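Local coordinates for PaaX domain-containing protein, C-domain protein (Mycobacterium tuberculosis, PDB 3KFW) that is of unknown function but, as a PaaX-family protein with a winged-helix type N-terminal region, probably binds DNA as a transcriptional regulator, at residues T4-S7 with V8-V12; Q28-D32 with F33-E37; L40-A43 with L44-V48; L53-A57 with D58-L62. All blocks are in the same frame, centred on the assembly; numbering follows the deposited sequence.

In the fold
The four contacts come one after another along the chain, all in the N-terminal PaaX-like region. Contact 1 is a run of helix 5-13, contact 2 the end of helix 23-30 and the turn after it, contact 3 a run of helix 37-49, and contact 4 the hairpin of strands 53-56 and 59-62. This is the order expected of a winged helix-turn-helix, consistent with the family and with a probable role in DNA binding. Centres of contacts 1 and 2 lie about 10 Å apart, those of 1 and 3, and of 3 and 4, about 11 Å. Val9, Met47 and Leu53 join helices and hairpin. Contacts 2 and 4 do not touch, their nearest atoms being about 10 Å apart.

Contact 1 of 4, residues T4-S7 with V8-V12; sequences TARS and VVLSV
Thr4 through Ser7 offer four successive carbonyls to the amides of Val8 through Ser11, the regular i to i+4 ladder that starts helix 5-13. Thr4, at the N-cap position, supplies the first: Val8 N donates to Thr4 O at 2.9 Å. Val9 N to Ala5 O measures 3.0 Å and Leu10 N to Arg6 O 2.9 Å. The last rung is longer, Ser11 N to Ser7 O at 3.2 Å, and its donor stands 33° out of the carbonyl plane.

The side chains meet mostly this same row of oxygens. Leu10 leans back along the helix, CG standing 3.6 Å from Arg6 O. Val8 and Val9 are modelled with CG1 close to eclipsing the backbone N (chi1 -9° in Val8), strained fits that press a methyl on Thr4 O and Ala5 O; the placing of these branches is doubtful.

Side chain to side chain, Arg6 runs out extended and its NH2 passes Leu10 CD1 at 4.2 Å. Its charge is paired through NH1 with Asp52, so the leucine merely flanks it.

The valines and Ala5 leave apolar groups facing helices 23-30 and 37-49, while Ser7 and Ser11 lie against Phe185 of helix 181-195. The four carbonyls and four amides of the ladder thus satisfy one another, and hydrocarbon is what the helix presents to helices 23-30 and 37-49.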
loop_
_atom_site.group_PDB
_atom_site.type_symbol
_atom_site.label_atom_id
_atom_site.label_comp_id
_atom_site.label_asym_id
_atom_site.label_seq_id
_atom_site.Cartn_x
_atom_site.Cartn_y
_atom_site.Cartn_z
ATOM N N THR A 4 25.120 -20.727 27.158
ATOM C CA THR A 4 24.765 -20.247 28.514
ATOM C C THR A 4 24.201 -21.405 29.249
ATOM O O THR A 4 23.619 -22.268 28.612
ATOM C CB THR A 4 23.706 -19.079 28.542
ATOM O OG1 THR A 4 22.372 -19.602 28.399
ATOM C CG2 THR A 4 24.008 -18.024 27.471
ATOM N N ALA A 5 24.360 -21.404 30.575
ATOM C CA ALA A 5 23.998 -22.525 31.446
ATOM C C ALA A 5 22.640 -23.188 31.131
ATOM O O ALA A 5 22.568 -24.386 30.928
ATOM C CB ALA A 5 24.066 -22.105 32.914
ATOM N N ARG A 6 21.579 -22.398 31.070
ATOM C CA ARG A 6 20.253 -22.890 30.768
ATOM C C ARG A 6 20.164 -23.611 29.402
ATOM O O ARG A 6 19.756 -24.770 29.316
ATOM C CB ARG A 6 19.233 -21.739 30.872
ATOM C CG ARG A 6 17.968 -22.061 30.118
ATOM C CD ARG A 6 16.772 -21.205 30.412
ATOM N NE ARG A 6 15.906 -21.377 29.252
ATOM C CZ ARG A 6 14.584 -21.347 29.270
ATOM N NH1 ARG A 6 13.943 -21.146 30.409
ATOM N NH2 ARG A 6 13.911 -21.513 28.131
ATOM N N SER A 7 20.569 -22.926 28.337
ATOM C CA SER A 7 20.461 -23.505 27.019
ATOM C C SER A 7 21.387 -24.712 26.825
ATOM O O SER A 7 21.066 -25.613 26.043
ATOM C CB SER A 7 20.578 -22.446 25.918
ATOM O OG SER A 7 21.893 -22.348 25.442
ATOM N N VAL A 8 22.503 -24.775 27.542
ATOM C CA VAL A 8 23.256 -26.026 27.483
ATOM C C VAL A 8 22.698 -27.183 28.294
ATOM O O VAL A 8 22.883 -28.326 27.844
ATOM C CB VAL A 8 24.791 -25.930 27.651
ATOM C CG1 VAL A 8 25.340 -24.477 27.636
ATOM C CG2 VAL A 8 25.268 -26.749 28.846
ATOM N N VAL A 9 22.023 -26.945 29.450
ATOM C CA VAL A 9 21.315 -28.091 30.083
ATOM C C VAL A 9 20.139 -28.502 29.225
ATOM O O VAL A 9 19.851 -29.680 29.141
ATOM C CB VAL A 9 20.960 -28.007 31.632
ATOM C CG1 VAL A 9 21.875 -27.033 32.368
ATOM C CG2 VAL A 9 19.478 -27.728 31.900
ATOM N N LEU A 10 19.498 -27.565 28.529
ATOM C CA LEU A 10 18.494 -27.989 27.541
ATOM C C LEU A 10 19.056 -28.979 26.511
ATOM O O LEU A 10 18.492 -30.041 26.332
ATOM C CB LEU A 10 17.782 -26.823 26.847
ATOM C CG LEU A 10 16.816 -26.018 27.736
ATOM C CD1 LEU A 10 15.968 -24.987 26.901
ATOM C CD2 LEU A 10 15.918 -26.910 28.596
ATOM N N SER A 11 20.155 -28.631 25.851
ATOM C CA SER A 11 20.771 -29.520 24.864
ATOM C C SER A 11 21.228 -30.830 25.460
ATOM O O SER A 11 21.073 -31.860 24.859
ATOM C CB SER A 11 21.926 -28.837 24.182
ATOM O OG SER A 11 21.409 -28.045 23.122
ATOM N N VAL A 12 21.756 -30.802 26.669
ATOM C CA VAL A 12 22.231 -32.030 27.283
ATOM C C VAL A 12 21.055 -32.971 27.618
ATOM O O VAL A 12 21.191 -34.200 27.586
ATOM C CB VAL A 12 23.129 -31.690 28.509
ATOM C CG1 VAL A 12 23.434 -32.921 29.322
ATOM C CG2 VAL A 12 24.463 -31.002 28.023
#

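Contact 2 of 4, residues Q28-D32 with F33-E37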
loop_
_atom_site.group_PDB
_atom_site.type_symbol
_atom_site.label_atom_id
_atom_site.label_comp_id
_atom_site.label_asym_id
_atom_site.label_seq_id
_atom_site.Cartn_x
_atom_site.Cartn_y
_atom_site.Cartn_z
ATOM N N GLN A 28 28.854 -33.808 35.100
ATOM C CA GLN A 28 29.742 -34.493 34.161
ATOM C C GLN A 28 29.523 -34.115 32.696
ATOM O O GLN A 28 30.464 -33.845 31.984
ATOM C CB GLN A 28 29.660 -36.003 34.367
ATOM C CG GLN A 28 30.205 -36.396 35.723
ATOM C CD GLN A 28 29.996 -37.858 36.078
ATOM O OE1 GLN A 28 30.938 -38.651 36.012
ATOM N NE2 GLN A 28 28.760 -38.222 36.487
ATOM N N LEU A 29 28.276 -34.051 32.261
ATOM C CA LEU A 29 27.970 -33.750 30.863
ATOM C C LEU A 29 28.123 -32.270 30.538
ATOM O O LEU A 29 28.238 -31.877 29.373
ATOM C CB LEU A 29 26.540 -34.182 30.558
ATOM C CG LEU A 29 26.279 -35.696 30.564
ATOM C CD1 LEU A 29 24.835 -36.113 31.003
ATOM C CD2 LEU A 29 26.644 -36.225 29.189
ATOM N N THR A 30 28.118 -31.450 31.574
ATOM C CA THR A 30 28.074 -30.010 31.405
ATOM C C THR A 30 29.455 -29.347 31.372
ATOM O O THR A 30 29.555 -28.158 31.071
ATOM C CB THR A 30 27.217 -29.389 32.535
ATOM O OG1 THR A 30 26.658 -28.154 32.096
ATOM C CG2 THR A 30 28.042 -29.160 33.820
ATOM N N ALA A 31 30.505 -30.124 31.665
ATOM C CA ALA A 31 31.874 -29.613 31.950
ATOM C C ALA A 31 32.798 -29.459 30.728
ATOM O O ALA A 31 33.713 -28.623 30.713
ATOM C CB ALA A 31 32.556 -30.492 33.007
ATOM N N ASP A 32 32.583 -30.286 29.717
ATOM C CA ASP A 32 33.311 -30.183 28.457
ATOM C C ASP A 32 32.877 -28.880 27.790
ATOM O O ASP A 32 33.505 -28.417 26.839
ATOM C CB ASP A 32 32.962 -31.365 27.557
ATOM C CG ASP A 32 32.634 -32.657 28.360
ATOM O OD1 ASP A 32 31.766 -32.666 29.324
ATOM O OD2 ASP A 32 33.270 -33.678 27.994
ATOM N N PHE A 33 31.792 -28.303 28.307
ATOM C CA PHE A 33 31.275 -27.023 27.855
ATOM C C PHE A 33 31.797 -25.936 28.760
ATOM O O PHE A 33 31.684 -24.752 28.446
ATOM C CB PHE A 33 29.770 -26.986 27.916
ATOM C CG PHE A 33 29.088 -27.829 26.893
ATOM C CD1 PHE A 33 28.753 -29.145 27.176
ATOM C CD2 PHE A 33 28.715 -27.290 25.675
ATOM C CE1 PHE A 33 28.073 -29.923 26.270
ATOM C CE2 PHE A 33 28.047 -28.058 24.738
ATOM C CZ PHE A 33 27.714 -29.387 25.045
ATOM N N GLY A 34 32.336 -26.359 29.905
ATOM C CA GLY A 34 33.207 -25.528 30.729
ATOM C C GLY A 34 32.536 -24.910 31.936
ATOM O O GLY A 34 32.858 -23.788 32.321
ATOM N N ILE A 35 31.597 -25.624 32.549
ATOM C CA ILE A 35 30.938 -25.083 33.746
ATOM C C ILE A 35 30.857 -26.049 34.931
ATOM O O ILE A 35 29.985 -26.927 34.986
ATOM C CB ILE A 35 29.594 -24.363 33.428
ATOM C CG1 ILE A 35 29.140 -24.649 31.988
ATOM C CG2 ILE A 35 29.791 -22.836 33.642
ATOM C CD1 ILE A 35 27.668 -24.400 31.709
ATOM N N LYS A 36 31.804 -25.867 35.857
ATOM C CA LYS A 36 31.876 -26.605 37.118
ATOM C C LYS A 36 30.598 -26.381 37.906
ATOM O O LYS A 36 29.796 -25.494 37.574
ATOM C CB LYS A 36 33.074 -26.115 37.958
ATOM N N GLU A 37 30.440 -27.175 38.961
ATOM C CA GLU A 37 29.272 -27.140 39.819
ATOM C C GLU A 37 28.624 -25.756 39.944
ATOM O O GLU A 37 27.491 -25.554 39.494
ATOM C CB GLU A 37 29.614 -27.709 41.204
ATOM C CG GLU A 37 30.053 -29.173 41.172
ATOM C CD GLU A 37 29.695 -29.946 42.451
ATOM O OE1 GLU A 37 28.512 -29.957 42.883
ATOM O OE2 GLU A 37 30.611 -30.580 43.015
#
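Phe33 folds back against the last turn of helix 23-30 and meets the carbonyls of Leu29 and Thr30. With CG anti to its carbonyl carbon (chi1 -71°), the ring turns its rim to the helix: CD1 comes 3.5 Å from Leu29 O, which lies in the ring plane. Phe33 CB, for its part, sits 3.4 Å from Thr30 O.

In the packing of Thr30 on Ile35, the side chains cross at about a right angle. The methyl CG2 of Thr30 comes closest, 3.2 Å from Ile35 O, while its hydroxyl OG1 lies 3.9 Å from Ile35 CD1. Ile35 CG1 rests 3.7 Å from Thr30 O.

One backbone hydrogen bond closes the turn, Gly34 N to Ala31 O at 2.8 Å, but it is weak because the N-H points well off the oxygen, at 120°. The positive phi of Gly34, 101°, turns the chain toward helix 37-49.

Asp32 OD1 forms a salt bridge with NH2 of Arg229 in helix 212-234, which also bonds Leu29 O. The Leu29 carbonyl is therefore met by a guanidinium and by aromatic C-H, and the charge of Arg229 probably stabilises both it and the Asp32 carboxylate.

Contact 3 of 4, residues L40-A43 with L44-V48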
loop_
_atom_site.group_PDB
_atom_site.type_symbol
_atom_site.label_atom_id
_atom_site.label_comp_id
_atom_site.label_asym_id
_atom_site.label_seq_id
_atom_site.Cartn_x
_atom_site.Cartn_y
_atom_site.Cartn_z
ATOM N N LEU A 40 26.180 -24.057 37.524
ATOM C CA LEU A 40 25.203 -25.064 37.164
ATOM C C LEU A 40 24.146 -25.273 38.257
ATOM O O LEU A 40 22.948 -25.188 37.994
ATOM C CB LEU A 40 25.920 -26.389 36.851
ATOM C CG LEU A 40 25.022 -27.620 36.635
ATOM C CD1 LEU A 40 24.654 -27.734 35.182
ATOM C CD2 LEU A 40 25.733 -28.876 37.112
ATOM N N ARG A 41 24.595 -25.564 39.476
ATOM C CA ARG A 41 23.664 -25.810 40.572
ATOM C C ARG A 41 22.796 -24.578 40.745
ATOM O O ARG A 41 21.599 -24.686 40.913
ATOM C CB ARG A 41 24.386 -26.192 41.868
ATOM C CG ARG A 41 24.920 -27.636 41.889
ATOM C CD ARG A 41 25.551 -28.035 43.262
ATOM N NE ARG A 41 26.122 -29.398 43.269
ATOM C CZ ARG A 41 25.413 -30.531 43.358
ATOM N NH1 ARG A 41 24.085 -30.496 43.442
ATOM N NH2 ARG A 41 26.034 -31.715 43.344
ATOM N N VAL A 42 23.386 -23.396 40.635
ATOM C CA VAL A 42 22.561 -22.192 40.664
ATOM C C VAL A 42 21.595 -22.112 39.477
ATOM O O VAL A 42 20.463 -21.638 39.626
ATOM C CB VAL A 42 23.385 -20.923 40.855
ATOM C CG1 VAL A 42 22.582 -19.683 40.444
ATOM C CG2 VAL A 42 23.809 -20.836 42.316
ATOM N N ALA A 43 22.029 -22.591 38.315
ATOM C CA ALA A 43 21.160 -22.626 37.161
ATOM C C ALA A 43 20.002 -23.642 37.368
ATOM O O ALA A 43 18.835 -23.281 37.252
ATOM C CB ALA A 43 21.970 -22.945 35.931
ATOM N N LEU A 44 20.319 -24.902 37.665
ATOM C CA LEU A 44 19.288 -25.922 37.877
ATOM C C LEU A 44 18.212 -25.432 38.850
ATOM O O LEU A 44 17.021 -25.494 38.550
ATOM C CB LEU A 44 19.907 -27.212 38.386
ATOM C CG LEU A 44 20.835 -27.887 37.387
ATOM C CD1 LEU A 44 21.526 -29.075 38.011
ATOM C CD2 LEU A 44 20.052 -28.323 36.148
ATOM N N THR A 45 18.640 -24.929 40.006
ATOM C CA THR A 45 17.726 -24.328 40.971
ATOM C C THR A 45 16.921 -23.162 40.366
ATOM O O THR A 45 15.695 -23.095 40.518
ATOM C CB THR A 45 18.468 -23.901 42.291
ATOM O OG1 THR A 45 19.230 -25.017 42.801
ATOM C CG2 THR A 45 17.465 -23.442 43.366
ATOM N N ARG A 46 17.589 -22.254 39.656
ATOM C CA ARG A 46 16.844 -21.175 38.996
ATOM C C ARG A 46 15.773 -21.713 38.002
ATOM O O ARG A 46 14.633 -21.224 37.979
ATOM C CB ARG A 46 17.789 -20.206 38.337
ATOM C CG ARG A 46 17.124 -18.966 37.810
ATOM C CD ARG A 46 18.147 -18.173 37.043
ATOM N NE ARG A 46 19.262 -17.879 37.927
ATOM C CZ ARG A 46 19.627 -16.657 38.305
ATOM N NH1 ARG A 46 20.661 -16.507 39.123
ATOM N NH2 ARG A 46 18.985 -15.584 37.850
HETATM N N MSE A 47 16.131 -22.736 37.220
HETATM C CA MSE A 47 15.249 -23.256 36.176
HETATM C C MSE A 47 13.995 -23.925 36.724
HETATM O O MSE A 47 12.891 -23.658 36.218
HETATM C CB MSE A 47 16.001 -24.223 35.301
HETATM C CG MSE A 47 16.852 -23.556 34.245
HETATM SE SE MSE A 47 17.974 -24.886 33.304
HETATM C CE MSE A 47 19.539 -24.875 34.416
ATOM N N VAL A 48 14.190 -24.798 37.734
ATOM C CA VAL A 48 13.136 -25.395 38.556
ATOM C C VAL A 48 12.207 -24.351 39.150
ATOM O O VAL A 48 11.011 -24.588 39.257
ATOM C CB VAL A 48 13.720 -26.197 39.753
ATOM C CG1 VAL A 48 12.628 -26.531 40.748
ATOM C CG2 VAL A 48 14.371 -27.470 39.298
#
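Leu40 and Leu44 belong to helix 37-49, the second helix of the helix-turn-helix and, by its place in the winged-helix fold, probably the recognition helix. Their side chains cross obliquely on its buried side, Leu40 CG lying 4.0 Å from Leu44 CD1. Leu40 continues toward Ile27 and Thr30 of helix 23-30 and Val9 of helix 5-13, while Leu44 reaches Leu53 and Tyr60 of the hairpin, so the buried side of the helix serves two helices and the hairpin.

The backbone ladder is regular, from Leu44 N on Leu40 O at 2.7 Å to Met47 N on Ala43 O at 2.8 Å. Arg41 O is gripped twice by Thr45. The amide N reaches it at 3.1 Å and the hydroxyl OG1 at 3.0 Å, from opposite faces of the carbonyl plane. OG1 can do this because chi1 of -52° puts it beside its own backbone N, directed back down the helix, and the hydroxyl proton is thereby spent on the main chain.

On the outer side, Arg46 starts with CG anti to its backbone N and bends at chi3 (-57°), which brings the guanidinium edge-on to Val42: NH1 is 3.9 Å from CG1. Thr179 of the second subunit packs on both residues. Arg41 forms a salt bridge from NE to Glu37.

Met47, a selenomethionine, runs along the inner side, where SE touches both Val9 and Leu53. Its chain curls at chi3, and its terminal CE settles 3.5 Å from Ala43 CB.

Contact 4 of 4, residues L53-A57 with D58-L62; sequences LVRSA and DGYRL
Leu53 and Leu62 face each other as a non-hydrogen-bonded pair of two antiparallel strands, and their side chains diverge at the root. Contact is made at the ends, Leu53 CD2 lying 3.9 Å from Leu62 CD1. The other branch of Leu53, CD1, comes to 4.3 Å from CD1 of the Tyr60 ring.

On that tyrosine's face of the hairpin, Arg55 leaves its CB against the ring, 3.7 Å from Tyr60 CE1. Beyond CB the arginine stretches out straight and away, so aliphatic carbon rather than the guanidinium meets the aromatic group. Tyr60 also packs on Leu44 of helix 37-49.

Across the other face, Val54 and Arg61 pair. Arg61 places CG between its backbone N and carbonyl carbon (chi1 77°), which brings CG within 3.8 Å of Val54 CG2. The chain then runs extended until NH1 bonds the carbonyl of Pro18. Along the backbone of this pair, Val54 N donates to Arg61 O at 3.1 Å, while the return bond from Arg61 N is weak.

Ser56 holds the turn. Chi1 of 73° tucks OG inward, where it accepts from Asp58 N at 3.0 Å, an ST turn, and, weakly, from Gly59 N. Its backbone also pairs with Gly59 both ways, and Ser56 N is 2.9 Å from Gly59 O. Gly59 itself adopts a positive phi (127°) as the chain enters the second strand.

In its place after helix 37-49 this hairpin, closed by a type I turn, corresponds to the wing of a winged helix-turn-helix, consistent with the PaaX-like family.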
loop_
_atom_site.group_PDB
_atom_site.type_symbol
_atom_site.label_atom_id
_atom_site.label_comp_id
_atom_site.label_asym_id
_atom_site.label_seq_id
_atom_site.Cartn_x
_atom_site.Cartn_y
_atom_site.Cartn_z
ATOM N N LEU A 53 12.483 -26.823 34.606
ATOM C CA LEU A 53 12.754 -28.177 35.001
ATOM C C LEU A 53 11.888 -28.524 36.182
ATOM O O LEU A 53 11.420 -27.654 36.936
ATOM C CB LEU A 53 14.217 -28.340 35.417
ATOM C CG LEU A 53 15.317 -28.152 34.373
ATOM C CD1 LEU A 53 16.649 -28.124 35.091
ATOM C CD2 LEU A 53 15.306 -29.217 33.244
ATOM N N VAL A 54 11.714 -29.821 36.370
ATOM C CA VAL A 54 11.102 -30.350 37.552
ATOM C C VAL A 54 12.206 -31.184 38.262
ATOM O O VAL A 54 13.032 -31.805 37.587
ATOM C CB VAL A 54 9.839 -31.190 37.149
ATOM C CG1 VAL A 54 8.720 -30.276 36.720
ATOM C CG2 VAL A 54 10.150 -32.146 35.965
ATOM N N ARG A 55 12.245 -31.179 39.603
ATOM C CA ARG A 55 13.187 -32.040 40.325
ATOM C C ARG A 55 12.531 -33.131 41.183
ATOM O O ARG A 55 11.404 -33.010 41.650
ATOM C CB ARG A 55 14.200 -31.224 41.157
ATOM C CG ARG A 55 13.704 -30.584 42.431
ATOM C CD ARG A 55 14.864 -29.892 43.150
ATOM N NE ARG A 55 14.451 -28.982 44.242
ATOM C CZ ARG A 55 13.180 -28.634 44.520
ATOM N NH1 ARG A 55 12.200 -29.093 43.759
ATOM N NH2 ARG A 55 12.887 -27.809 45.533
ATOM N N SER A 56 13.263 -34.209 41.407
ATOM C CA SER A 56 12.749 -35.234 42.277
ATOM C C SER A 56 13.940 -35.825 42.988
ATOM O O SER A 56 15.057 -35.395 42.756
ATOM C CB SER A 56 12.039 -36.279 41.423
ATOM O OG SER A 56 13.005 -37.042 40.736
ATOM N N ALA A 57 13.706 -36.815 43.833
ATOM C CA ALA A 57 14.785 -37.610 44.417
ATOM C C ALA A 57 15.701 -38.216 43.356
ATOM O O ALA A 57 16.904 -38.367 43.596
ATOM C CB ALA A 57 14.237 -38.680 45.306
ATOM N N ASP A 58 15.182 -38.525 42.173
ATOM C CA ASP A 58 16.074 -39.077 41.113
ATOM C C ASP A 58 16.798 -38.032 40.236
ATOM O O ASP A 58 17.643 -38.392 39.388
ATOM C CB ASP A 58 15.348 -40.114 40.264
ATOM C CG ASP A 58 14.755 -41.232 41.092
ATOM O OD1 ASP A 58 15.463 -41.991 41.772
ATOM O OD2 ASP A 58 13.528 -41.356 41.083
ATOM N N GLY A 59 16.459 -36.753 40.438
ATOM C CA GLY A 59 17.246 -35.636 39.921
ATOM C C GLY A 59 16.419 -34.646 39.120
ATOM O O GLY A 59 15.532 -33.999 39.657
ATOM N N TYR A 60 16.694 -34.544 37.825
ATOM C CA TYR A 60 16.109 -33.504 36.990
ATOM C C TYR A 60 15.685 -34.051 35.613
ATOM O O TYR A 60 16.322 -34.968 35.064
ATOM C CB TYR A 60 17.122 -32.372 36.809
ATOM C CG TYR A 60 17.629 -31.707 38.098
ATOM C CD1 TYR A 60 16.962 -30.614 38.637
ATOM C CD2 TYR A 60 18.783 -32.165 38.758
ATOM C CE1 TYR A 60 17.416 -29.992 39.801
ATOM C CE2 TYR A 60 19.277 -31.524 39.966
ATOM C CZ TYR A 60 18.585 -30.438 40.476
ATOM O OH TYR A 60 18.983 -29.784 41.672
ATOM N N ARG A 61 14.578 -33.527 35.097
ATOM C CA ARG A 61 14.130 -33.808 33.765
ATOM C C ARG A 61 13.291 -32.575 33.358
ATOM O O ARG A 61 12.931 -31.761 34.224
ATOM C CB ARG A 61 13.333 -35.121 33.671
ATOM C CG ARG A 61 11.941 -35.006 34.180
ATOM C CD ARG A 61 11.099 -36.259 33.947
ATOM N NE ARG A 61 9.814 -36.149 34.632
ATOM C CZ ARG A 61 8.908 -37.126 34.721
ATOM N NH1 ARG A 61 9.143 -38.292 34.127
ATOM N NH2 ARG A 61 7.752 -36.923 35.365
ATOM N N LEU A 62 13.048 -32.401 32.051
ATOM C CA LEU A 62 12.315 -31.230 31.548
ATOM C C LEU A 62 10.871 -31.108 32.114
ATOM O O LEU A 62 10.187 -32.081 32.292
ATOM C CB LEU A 62 12.270 -31.267 29.988
ATOM C CG LEU A 62 13.290 -30.527 29.065
ATOM C CD1 LEU A 62 14.726 -30.464 29.593
ATOM C CD2 LEU A 62 13.277 -31.063 27.610
#